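Local coordinates for peroxiredoxin 6 (Arenicola marina, PDB 2V2G), which probably reduces hydrogen peroxide and organic hydroperoxides to water and alcohols as a thiol-specific peroxidase, at residues A[39-44]-A[74-79]; A[33-38]-A[66-71]; A[57-62]-A[154-159]. The protein carries 1 engineered substitution. One frame throughout, in Å; residues are numbered along the deposited sequence.

Contact 1. Residues A[39-44]-A[74-79]. With BEZ (benzoic acid), chain E.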
loop_
_atom_site.group_PDB
_atom_site.type_symbol
_atom_site.label_atom_id
_atom_site.label_comp_id
_atom_site.label_asym_id
_atom_site.label_seq_id
_atom_site.Cartn_x
_atom_site.Cartn_y
_atom_site.Cartn_z
ATOM N N ARG A 39 4.390 -17.678 5.007
ATOM C CA ARG A 39 4.837 -19.042 5.122
ATOM C C ARG A 39 4.786 -19.695 3.740
ATOM O O ARG A 39 3.846 -19.503 3.014
ATOM C CB ARG A 39 3.918 -19.834 6.104
ATOM C CG ARG A 39 4.560 -21.028 6.689
ATOM C CD ARG A 39 5.396 -20.559 7.796
ATOM N NE ARG A 39 6.240 -21.582 8.375
ATOM C CZ ARG A 39 5.843 -22.399 9.354
ATOM N NH1 ARG A 39 4.591 -22.358 9.828
ATOM N NH2 ARG A 39 6.703 -23.293 9.834
ATOM N N ASP A 40 5.804 -20.490 3.437
ATOM C CA ASP A 40 5.780 -21.381 2.267
ATOM C C ASP A 40 4.701 -22.406 2.436
ATOM O O ASP A 40 4.283 -22.695 3.563
ATOM C CB ASP A 40 7.135 -22.086 2.055
ATOM C CG ASP A 40 8.264 -21.125 1.773
ATOM O OD1 ASP A 40 8.046 -19.874 1.796
ATOM O OD2 ASP A 40 9.400 -21.657 1.587
ATOM N N PHE A 41 4.250 -22.988 1.316
ATOM C CA PHE A 41 3.234 -24.030 1.345
ATOM C C PHE A 41 1.915 -23.539 1.990
ATOM O O PHE A 41 1.263 -24.284 2.767
ATOM C CB PHE A 41 3.701 -25.345 2.046
ATOM C CG PHE A 41 5.019 -25.942 1.535
ATOM C CD1 PHE A 41 5.111 -26.560 0.283
ATOM C CD2 PHE A 41 6.163 -25.902 2.320
ATOM C CE1 PHE A 41 6.302 -27.107 -0.171
ATOM C CE2 PHE A 41 7.350 -26.455 1.873
ATOM C CZ PHE A 41 7.418 -27.071 0.615
ATOM N N THR A 42 1.568 -22.294 1.710
ATOM C CA THR A 42 0.264 -21.770 2.063
ATOM C C THR A 42 -0.380 -21.155 0.830
ATOM O O THR A 42 0.334 -20.725 -0.107
ATOM C CB THR A 42 0.374 -20.787 3.216
ATOM O OG1 THR A 42 1.173 -19.679 2.777
ATOM C CG2 THR A 42 0.945 -21.472 4.441
ATOM N N PRO A 43 -1.739 -21.184 0.785
ATOM C CA PRO A 43 -2.474 -20.989 -0.493
ATOM C C PRO A 43 -2.402 -19.583 -1.075
ATOM O O PRO A 43 -2.079 -19.406 -2.255
ATOM C CB PRO A 43 -3.916 -21.437 -0.163
ATOM C CG PRO A 43 -4.018 -21.335 1.324
ATOM C CD PRO A 43 -2.637 -21.647 1.871
ATOM N N VAL A 44 -2.774 -18.562 -0.310
ATOM C CA VAL A 44 -2.688 -17.166 -0.864
ATOM C C VAL A 44 -1.278 -16.829 -1.330
ATOM O O VAL A 44 -1.100 -16.257 -2.379
ATOM C CB VAL A 44 -3.247 -16.089 0.130
ATOM C CG1 VAL A 44 -2.883 -14.634 -0.320
ATOM C CG2 VAL A 44 -4.800 -16.324 0.290
ATOM N N VAL A 74 15.792 -22.230 3.091
ATOM C CA VAL A 74 16.030 -22.270 1.643
ATOM C C VAL A 74 15.530 -23.590 0.984
ATOM O O VAL A 74 14.988 -23.583 -0.131
ATOM C CB VAL A 74 17.533 -22.024 1.320
ATOM C CG1 VAL A 74 17.826 -22.222 -0.203
ATOM C CG2 VAL A 74 17.953 -20.647 1.796
ATOM N N ALA A 75 15.713 -24.721 1.669
ATOM C CA ALA A 75 15.228 -26.024 1.164
ATOM C C ALA A 75 13.714 -26.034 0.934
ATOM O O ALA A 75 13.228 -26.455 -0.125
ATOM C CB ALA A 75 15.672 -27.140 2.125
ATOM N N ASP A 76 12.963 -25.487 1.891
ATOM C CA ASP A 76 11.521 -25.312 1.727
ATOM C C ASP A 76 11.152 -24.345 0.574
ATOM O O ASP A 76 10.215 -24.575 -0.209
ATOM C CB ASP A 76 10.928 -24.793 3.039
ATOM C CG ASP A 76 10.667 -25.893 4.030
ATOM O OD1 ASP A 76 10.977 -27.045 3.729
ATOM O OD2 ASP A 76 10.190 -25.581 5.140
ATOM N N HIS A 77 11.905 -23.264 0.435
ATOM C CA HIS A 77 11.698 -22.362 -0.694
ATOM C C HIS A 77 11.884 -23.082 -2.012
ATOM O O HIS A 77 11.080 -22.930 -2.921
ATOM C CB HIS A 77 12.669 -21.200 -0.651
ATOM C CG HIS A 77 12.436 -20.242 0.469
ATOM N ND1 HIS A 77 13.392 -19.346 0.895
ATOM C CD2 HIS A 77 11.331 -19.996 1.212
ATOM C CE1 HIS A 77 12.870 -18.584 1.848
ATOM N NE2 HIS A 77 11.636 -18.979 2.082
ATOM N N LYS A 78 12.942 -23.871 -2.123
ATOM C CA LYS A 78 13.200 -24.591 -3.375
ATOM C C LYS A 78 12.086 -25.584 -3.702
ATOM O O LYS A 78 11.604 -25.619 -4.834
ATOM C CB LYS A 78 14.596 -25.227 -3.375
ATOM C CG LYS A 78 15.682 -24.181 -3.739
ATOM C CD LYS A 78 17.111 -24.746 -3.821
ATOM C CE LYS A 78 18.189 -23.640 -3.631
ATOM N NZ LYS A 78 19.521 -24.310 -3.510
ATOM N N GLU A 79 11.630 -26.336 -2.705
ATOM C CA GLU A 79 10.568 -27.307 -2.918
ATOM C C GLU A 79 9.246 -26.618 -3.238
ATOM O O GLU A 79 8.551 -26.953 -4.191
ATOM C CB GLU A 79 10.360 -28.168 -1.692
ATOM C CG GLU A 79 9.345 -29.282 -1.937
ATOM C CD GLU A 79 9.060 -30.150 -0.715
ATOM O OE1 GLU A 79 9.591 -29.867 0.378
ATOM O OE2 GLU A 79 8.267 -31.112 -0.864
HETATM C C BEZ E . -2.061 -18.080 3.016
HETATM O O1 BEZ E . -3.220 -18.587 2.662
HETATM O O2 BEZ E . -1.030 -17.780 2.277
HETATM C C1 BEZ E . -2.012 -17.909 4.490
HETATM C C2 BEZ E . -0.789 -17.869 5.134
HETATM C C3 BEZ E . -0.763 -17.726 6.494
HETATM C C4 BEZ E . -1.960 -17.685 7.210
HETATM C C5 BEZ E . -3.207 -17.697 6.569
HETATM C C6 BEZ E . -3.233 -17.824 5.184
#

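Contact 2. Residues A[33-38]-A[66-71]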
loop_
_atom_site.group_PDB
_atom_site.type_symbol
_atom_site.label_atom_id
_atom_site.label_comp_id
_atom_site.label_asym_id
_atom_site.label_seq_id
_atom_site.Cartn_x
_atom_site.Cartn_y
_atom_site.Cartn_z
ATOM N N VAL A 33 12.015 -4.405 -6.064
ATOM C CA VAL A 33 10.831 -4.666 -5.240
ATOM C C VAL A 33 11.147 -5.862 -4.349
ATOM O O VAL A 33 11.402 -6.964 -4.889
ATOM C CB VAL A 33 9.533 -4.982 -6.061
ATOM C CG1 VAL A 33 8.418 -5.509 -5.157
ATOM C CG2 VAL A 33 9.089 -3.707 -6.792
ATOM N N LEU A 34 11.218 -5.631 -3.043
ATOM C CA LEU A 34 11.284 -6.691 -2.060
ATOM C C LEU A 34 9.899 -6.941 -1.510
ATOM O O LEU A 34 9.242 -6.004 -1.061
ATOM C CB LEU A 34 12.252 -6.309 -0.899
ATOM C CG LEU A 34 12.352 -7.193 0.322
ATOM C CD1 LEU A 34 12.741 -8.567 -0.129
ATOM C CD2 LEU A 34 13.446 -6.626 1.301
ATOM N N PHE A 35 9.434 -8.183 -1.544
ATOM C CA PHE A 35 8.084 -8.479 -1.042
ATOM C C PHE A 35 8.139 -9.708 -0.197
ATOM O O PHE A 35 8.930 -10.624 -0.481
ATOM C CB PHE A 35 7.089 -8.605 -2.172
ATOM C CG PHE A 35 7.319 -9.708 -3.132
ATOM C CD1 PHE A 35 8.295 -9.595 -4.096
ATOM C CD2 PHE A 35 6.462 -10.808 -3.132
ATOM C CE1 PHE A 35 8.531 -10.662 -5.040
ATOM C CE2 PHE A 35 6.634 -11.824 -4.074
ATOM C CZ PHE A 35 7.650 -11.738 -5.024
ATOM N N SER A 36 7.393 -9.715 0.900
ATOM C CA SER A 36 7.393 -10.838 1.808
ATOM C C SER A 36 6.058 -11.584 1.770
ATOM O O SER A 36 5.030 -11.089 1.294
ATOM C CB SER A 36 7.678 -10.398 3.242
ATOM O OG SER A 36 6.612 -9.576 3.711
ATOM N N HIS A 37 6.092 -12.796 2.328
ATOM C CA HIS A 37 4.921 -13.577 2.594
ATOM C C HIS A 37 5.077 -14.412 3.867
ATOM O O HIS A 37 6.191 -14.663 4.325
ATOM C CB HIS A 37 4.580 -14.511 1.419
ATOM C CG HIS A 37 5.602 -15.589 1.208
ATOM N ND1 HIS A 37 6.776 -15.372 0.518
ATOM C CD2 HIS A 37 5.621 -16.891 1.586
ATOM C CE1 HIS A 37 7.498 -16.488 0.529
ATOM N NE2 HIS A 37 6.837 -17.418 1.196
ATOM N N PRO A 38 3.950 -14.782 4.504
ATOM C CA PRO A 38 4.053 -15.406 5.848
ATOM C C PRO A 38 4.728 -16.766 5.926
ATOM O O PRO A 38 5.589 -16.964 6.768
ATOM C CB PRO A 38 2.595 -15.426 6.344
ATOM C CG PRO A 38 1.898 -14.421 5.503
ATOM C CD PRO A 38 2.546 -14.437 4.166
ATOM N N LEU A 66 13.128 -8.141 -8.894
ATOM C CA LEU A 66 12.291 -8.711 -7.867
ATOM C C LEU A 66 12.988 -9.652 -6.877
ATOM O O LEU A 66 13.872 -10.418 -7.275
ATOM C CB LEU A 66 11.204 -9.549 -8.562
ATOM C CG LEU A 66 10.152 -8.840 -9.396
ATOM C CD1 LEU A 66 9.587 -9.795 -10.524
ATOM C CD2 LEU A 66 9.089 -8.291 -8.467
ATOM N N ILE A 67 12.534 -9.626 -5.630
ATOM C CA ILE A 67 13.042 -10.525 -4.594
ATOM C C ILE A 67 12.004 -10.786 -3.507
ATOM O O ILE A 67 11.408 -9.866 -3.033
ATOM C CB ILE A 67 14.455 -10.107 -4.011
ATOM C CG1 ILE A 67 15.010 -11.164 -3.096
ATOM C CG2 ILE A 67 14.426 -8.774 -3.303
ATOM C CD1 ILE A 67 16.607 -11.110 -3.000
ATOM N N ALA A 68 11.761 -12.087 -3.258
ATOM C CA ALA A 68 10.792 -12.538 -2.248
ATOM C C ALA A 68 11.484 -12.878 -0.924
ATOM O O ALA A 68 12.689 -12.992 -0.866
ATOM C CB ALA A 68 9.994 -13.688 -2.786
ATOM N N LEU A 69 10.686 -13.049 0.137
ATOM C CA LEU A 69 11.151 -13.242 1.509
ATOM C C LEU A 69 10.096 -13.874 2.360
ATOM O O LEU A 69 8.946 -13.442 2.362
ATOM C CB LEU A 69 11.540 -11.944 2.127
ATOM C CG LEU A 69 12.155 -12.044 3.517
ATOM C CD1 LEU A 69 13.197 -10.939 3.655
ATOM C CD2 LEU A 69 11.083 -12.039 4.653
ATOM N N SER A 70 10.464 -14.938 3.040
ATOM C CA SER A 70 9.737 -15.384 4.223
ATOM C C SER A 70 10.731 -15.904 5.287
ATOM O O SER A 70 11.949 -16.003 5.065
ATOM C CB SER A 70 8.712 -16.469 3.872
ATOM O OG SER A 70 9.303 -17.793 3.789
ATOM N N CYS A 71 10.213 -16.262 6.440
ATOM C CA CYS A 71 11.107 -16.762 7.517
ATOM C C CYS A 71 11.422 -18.261 7.374
ATOM O O CYS A 71 12.090 -18.837 8.200
ATOM C CB CYS A 71 10.628 -16.435 8.931
ATOM S SG CYS A 71 10.306 -14.651 9.200
HETATM O O HOH W 1 7.435 -12.969 -0.558
HETATM O O HOH W 2 7.579 -15.128 7.062
#

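Contact 3. Residues A[57-62]-A[154-159]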
loop_
_atom_site.group_PDB
_atom_site.type_symbol
_atom_site.label_atom_id
_atom_site.label_comp_id
_atom_site.label_asym_id
_atom_site.label_seq_id
_atom_site.Cartn_x
_atom_site.Cartn_y
_atom_site.Cartn_z
ATOM N N GLY A 57 7.917 -10.448 -16.912
ATOM C CA GLY A 57 8.231 -9.575 -18.012
ATOM C C GLY A 57 7.817 -8.107 -17.872
ATOM O O GLY A 57 8.485 -7.240 -18.422
ATOM N N ASP A 58 6.700 -7.830 -17.191
ATOM C CA ASP A 58 6.283 -6.449 -16.956
ATOM C C ASP A 58 7.275 -5.740 -16.016
ATOM O O ASP A 58 7.577 -4.576 -16.190
ATOM C CB ASP A 58 4.865 -6.456 -16.357
ATOM C CG ASP A 58 3.815 -6.984 -17.364
ATOM O OD1 ASP A 58 3.843 -6.591 -18.566
ATOM O OD2 ASP A 58 3.028 -7.887 -16.996
ATOM N N PHE A 59 7.780 -6.454 -15.038
ATOM C CA PHE A 59 8.802 -5.896 -14.130
ATOM C C PHE A 59 10.112 -5.743 -14.906
ATOM O O PHE A 59 10.764 -4.697 -14.813
ATOM C CB PHE A 59 8.944 -6.764 -12.901
ATOM C CG PHE A 59 7.792 -6.607 -11.951
ATOM C CD1 PHE A 59 7.788 -5.566 -11.036
ATOM C CD2 PHE A 59 6.728 -7.499 -11.969
ATOM C CE1 PHE A 59 6.728 -5.402 -10.096
ATOM C CE2 PHE A 59 5.652 -7.354 -11.018
ATOM C CZ PHE A 59 5.632 -6.287 -10.127
ATOM N N LYS A 60 10.456 -6.773 -15.687
ATOM C CA LYS A 60 11.727 -6.756 -16.431
ATOM C C LYS A 60 11.741 -5.569 -17.387
ATOM O O LYS A 60 12.746 -4.874 -17.463
ATOM C CB LYS A 60 11.991 -8.122 -17.127
ATOM C CG LYS A 60 13.409 -8.357 -17.653
ATOM C CD LYS A 60 13.470 -9.737 -18.366
ATOM C CE LYS A 60 14.544 -9.782 -19.519
ATOM N NZ LYS A 60 14.682 -11.039 -20.401
ATOM N N LYS A 61 10.645 -5.331 -18.109
ATOM C CA LYS A 61 10.527 -4.194 -19.054
ATOM C C LYS A 61 10.813 -2.850 -18.377
ATOM O O LYS A 61 11.241 -1.864 -19.043
ATOM C CB LYS A 61 9.094 -4.083 -19.637
ATOM C CG LYS A 61 8.703 -5.194 -20.619
ATOM C CD LYS A 61 9.189 -4.988 -22.043
ATOM C CE LYS A 61 8.674 -6.054 -23.055
ATOM N NZ LYS A 61 8.582 -5.426 -24.386
ATOM N N ARG A 62 10.490 -2.787 -17.093
ATOM C CA ARG A 62 10.658 -1.549 -16.330
ATOM C C ARG A 62 11.979 -1.460 -15.609
ATOM O O ARG A 62 12.221 -0.517 -14.866
ATOM C CB ARG A 62 9.503 -1.404 -15.367
ATOM C CG ARG A 62 8.190 -1.216 -16.104
ATOM C CD ARG A 62 7.070 -1.385 -15.085
ATOM N NE ARG A 62 5.741 -1.026 -15.564
ATOM C CZ ARG A 62 4.978 -1.766 -16.360
ATOM N NH1 ARG A 62 5.369 -2.962 -16.836
ATOM N NH2 ARG A 62 3.793 -1.306 -16.688
ATOM N N SER A 154 -0.985 -5.497 -9.932
ATOM C CA SER A 154 -1.209 -4.440 -10.963
ATOM C C SER A 154 -1.074 -3.038 -10.363
ATOM O O SER A 154 -0.563 -2.141 -11.022
ATOM C CB SER A 154 -2.499 -4.625 -11.709
ATOM O OG SER A 154 -3.624 -4.304 -10.930
ATOM N N GLU A 155 -1.534 -2.851 -9.133
ATOM C CA GLU A 155 -1.325 -1.563 -8.439
ATOM C C GLU A 155 0.174 -1.305 -8.204
ATOM O O GLU A 155 0.643 -0.194 -8.311
ATOM C CB GLU A 155 -2.075 -1.524 -7.089
ATOM C CG GLU A 155 -1.761 -0.289 -6.260
ATOM C CD GLU A 155 -2.183 1.024 -6.852
ATOM O OE1 GLU A 155 -2.932 1.011 -7.895
ATOM O OE2 GLU A 155 -1.908 2.080 -6.196
ATOM N N ILE A 156 0.927 -2.362 -7.895
ATOM C CA ILE A 156 2.372 -2.258 -7.717
ATOM C C ILE A 156 3.019 -1.791 -9.043
ATOM O O ILE A 156 3.831 -0.861 -9.031
ATOM C CB ILE A 156 2.979 -3.602 -7.208
ATOM C CG1 ILE A 156 2.464 -3.821 -5.766
ATOM C CG2 ILE A 156 4.522 -3.494 -7.148
ATOM C CD1 ILE A 156 2.573 -5.232 -5.281
ATOM N N LEU A 157 2.605 -2.386 -10.158
ATOM C CA LEU A 157 3.101 -1.924 -11.476
ATOM C C LEU A 157 2.682 -0.472 -11.713
ATOM O O LEU A 157 3.467 0.339 -12.244
ATOM C CB LEU A 157 2.715 -2.835 -12.606
ATOM C CG LEU A 157 3.399 -4.213 -12.542
ATOM C CD1 LEU A 157 2.664 -5.229 -13.336
ATOM C CD2 LEU A 157 4.830 -4.082 -13.051
ATOM N N ARG A 158 1.450 -0.113 -11.352
ATOM C CA ARG A 158 0.972 1.284 -11.599
ATOM C C ARG A 158 1.849 2.283 -10.864
ATOM O O ARG A 158 2.254 3.316 -11.408
ATOM C CB ARG A 158 -0.509 1.444 -11.191
ATOM C CG ARG A 158 -1.223 2.746 -11.550
ATOM C CD ARG A 158 -2.581 2.825 -10.937
ATOM N NE ARG A 158 -2.461 3.191 -9.531
ATOM C CZ ARG A 158 -2.246 4.410 -9.076
ATOM N NH1 ARG A 158 -2.183 5.474 -9.879
ATOM N NH2 ARG A 158 -2.053 4.572 -7.775
ATOM N N VAL A 159 2.108 2.021 -9.574
ATOM C CA VAL A 159 2.943 2.926 -8.796
ATOM C C VAL A 159 4.385 2.937 -9.254
ATOM O O VAL A 159 4.995 3.991 -9.185
ATOM C CB VAL A 159 2.777 2.762 -7.291
ATOM C CG1 VAL A 159 1.302 2.954 -6.885
ATOM C CG2 VAL A 159 3.288 1.421 -6.781
#

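Contact 1. Residues A[39-44]-A[74-79]
F41 pushes its ring at two acidic side chains on the first turns of helix 74-88. In this aromatic part of the contact, the CZ end of the ring stands against the carboxylates of D76 and E79. D76 CG and E79 CG lie at the ring's edge, near its plane, with F41 CE2 4.0 Å from D76 CG. Both carboxylates stand steeply to the ring, at 79° for D76 and 77° for E79, and F41 CZ comes within 3.5 Å of E79 OE1. The second subunit adds a cation-pi contact from its K210 to the same ring.

The polar part belongs to D40, whose carboxylate lies beside H77, though the placing of OD2 is doubtful. D40 OD1 accepts from H37 NE2 and probably also bonds S70 OG, which is in turn bonded to D72 OD2 and probably to H77 NE2.

Farther along 39-44 lies the bound benzoic acid. V44 N donates to its O1 over 3.0 Å at 159°; T42 OG1 lies 3.0 Å from its O2, a bond whose proton may instead go to another acceptor. R128 and the backbone N of S45 complete the grip. S45 is the engineered replacement of the predicted peroxidatic cysteine, at the end of the peroxiredoxin motif running from P38 through T42.

With no direct hydrogen bond between the segments, the F41 ring sits among two acids of its own chain and a lysine of the other, whose opposite charges probably balance around it.

Contact 2. Residues A[33-38]-A[66-71]
L66 starts the pairing: its CD2 packs 4.1 Å from V33 CB and also reaches the ring of F35. I67 then bonds through both its N-H and its C=O, I67 N to V33 O at 3.0 Å and F35 N to I67 O at 3.0 Å, while on the other face of the sheet I67 CG2 meets L34 CD1 at 3.6 Å. A68 puts its methyl over one face of the F35 ring, CB lying 4.1 Å from the centroid; with CG between the backbone N and the carbonyl carbon (chi1 63°), the ring leans toward strand 66-70 and takes that methyl against its face.

The strands run parallel, 24° apart, and are joined through helices 43-54 and 56-61, the beta-alpha-beta unit at the heart of the thioredoxin fold. L69 O accepts H37 N at 2.9 Å, and a water in the plane of the H37 ring bonds H37 ND1 and F35 O. S70 CB lies over a face of that imidazole, 3.6 Å from its centroid, while H37 NE2 bonds D40 OD1. Replacing H37 by an alanine would strip the ring from S70 CB and is likely to leave D40 OD1 and the water without their imidazole partner. At C71 a second water accepts from C71 N and donates to P38 O, 2.7 Å away.

Contact 3. Residues A[57-62]-A[154-159]
The F59 ring takes L157 CD2 squarely on one face, the methyl standing 3.6 Å above the ring centre in a CH-pi contact, while at the edge I156 CG2 meets F59 CE1 at 4.1 Å. The guanidinium of R62 presents a face to the same methyl: L157 CD2 lies 3.7 Å above its plane, displaced toward the rim. That methyl therefore sits between two flat groups on roughly opposite sides of it. At the guanidinium's own edge, in its plane, lies the carbonyl oxygen of D58.

R62 holds this pose through an extended chain from CG to NE (chi3 171°), which carries the group alongside helix 56-61. There R62 NH1 donates to D58 O over 2.8 Å at 159°, approaching from above the carbonyl plane and not along a lone pair. R62 NE forms a salt bridge with D161, one turn farther along helix 153-168. The other branch of L157 touches D58, CD1 to CB at 3.9 Å. L157 alone contributes 108 of the 240 Å² buried.

The two helical segments run almost parallel, 8° apart, yet their axes stay 11.2 Å from each other; side chains bridge the distance. The pair packs on the central sheet away from the annotated sites, F59 resting on V64 and L66, I156 on V130. On the far side of helix 153-168, R158 grips E155 side-on, NE to OE1 at 2.8 Å and NH2 to OE2 at 3.0 Å. Both also bond the second subunit, E155 to its Y145 and N152, R158 to its G150.

No hydrogen bond links the two segments themselves. Cohesion rests mainly on L157, its CD2 between the F59 ring and the R62 guanidinium, with I156 at the ring edge and the polar work passed to D58 O and the D161 carboxylate.

From the N terminus the chain opens all three contacts before closing any: 33-38 begins contact 2, 39-44 contact 1 and 57-62 contact 3. Then 66-71 closes contact 2, 74-79 contact 1 and, much later, 154-159 contact 3. Every pair therefore crosses and none nests. Contact 2 pairs strands 31-36 and 64-70, contact 1 joins the loop entering helix 43-54 to helix 74-88, and contact 3 joins helix 56-61 to helix 153-168. Contact 2 touches both others: contact 1 at the C-terminal ends of its strands, where S70 meets D40 and H77, and contact 3 through L66 CD1 against F59 CB at 3.9 Å. Contacts 1 and 3 do not meet, but each reaches the second subunit.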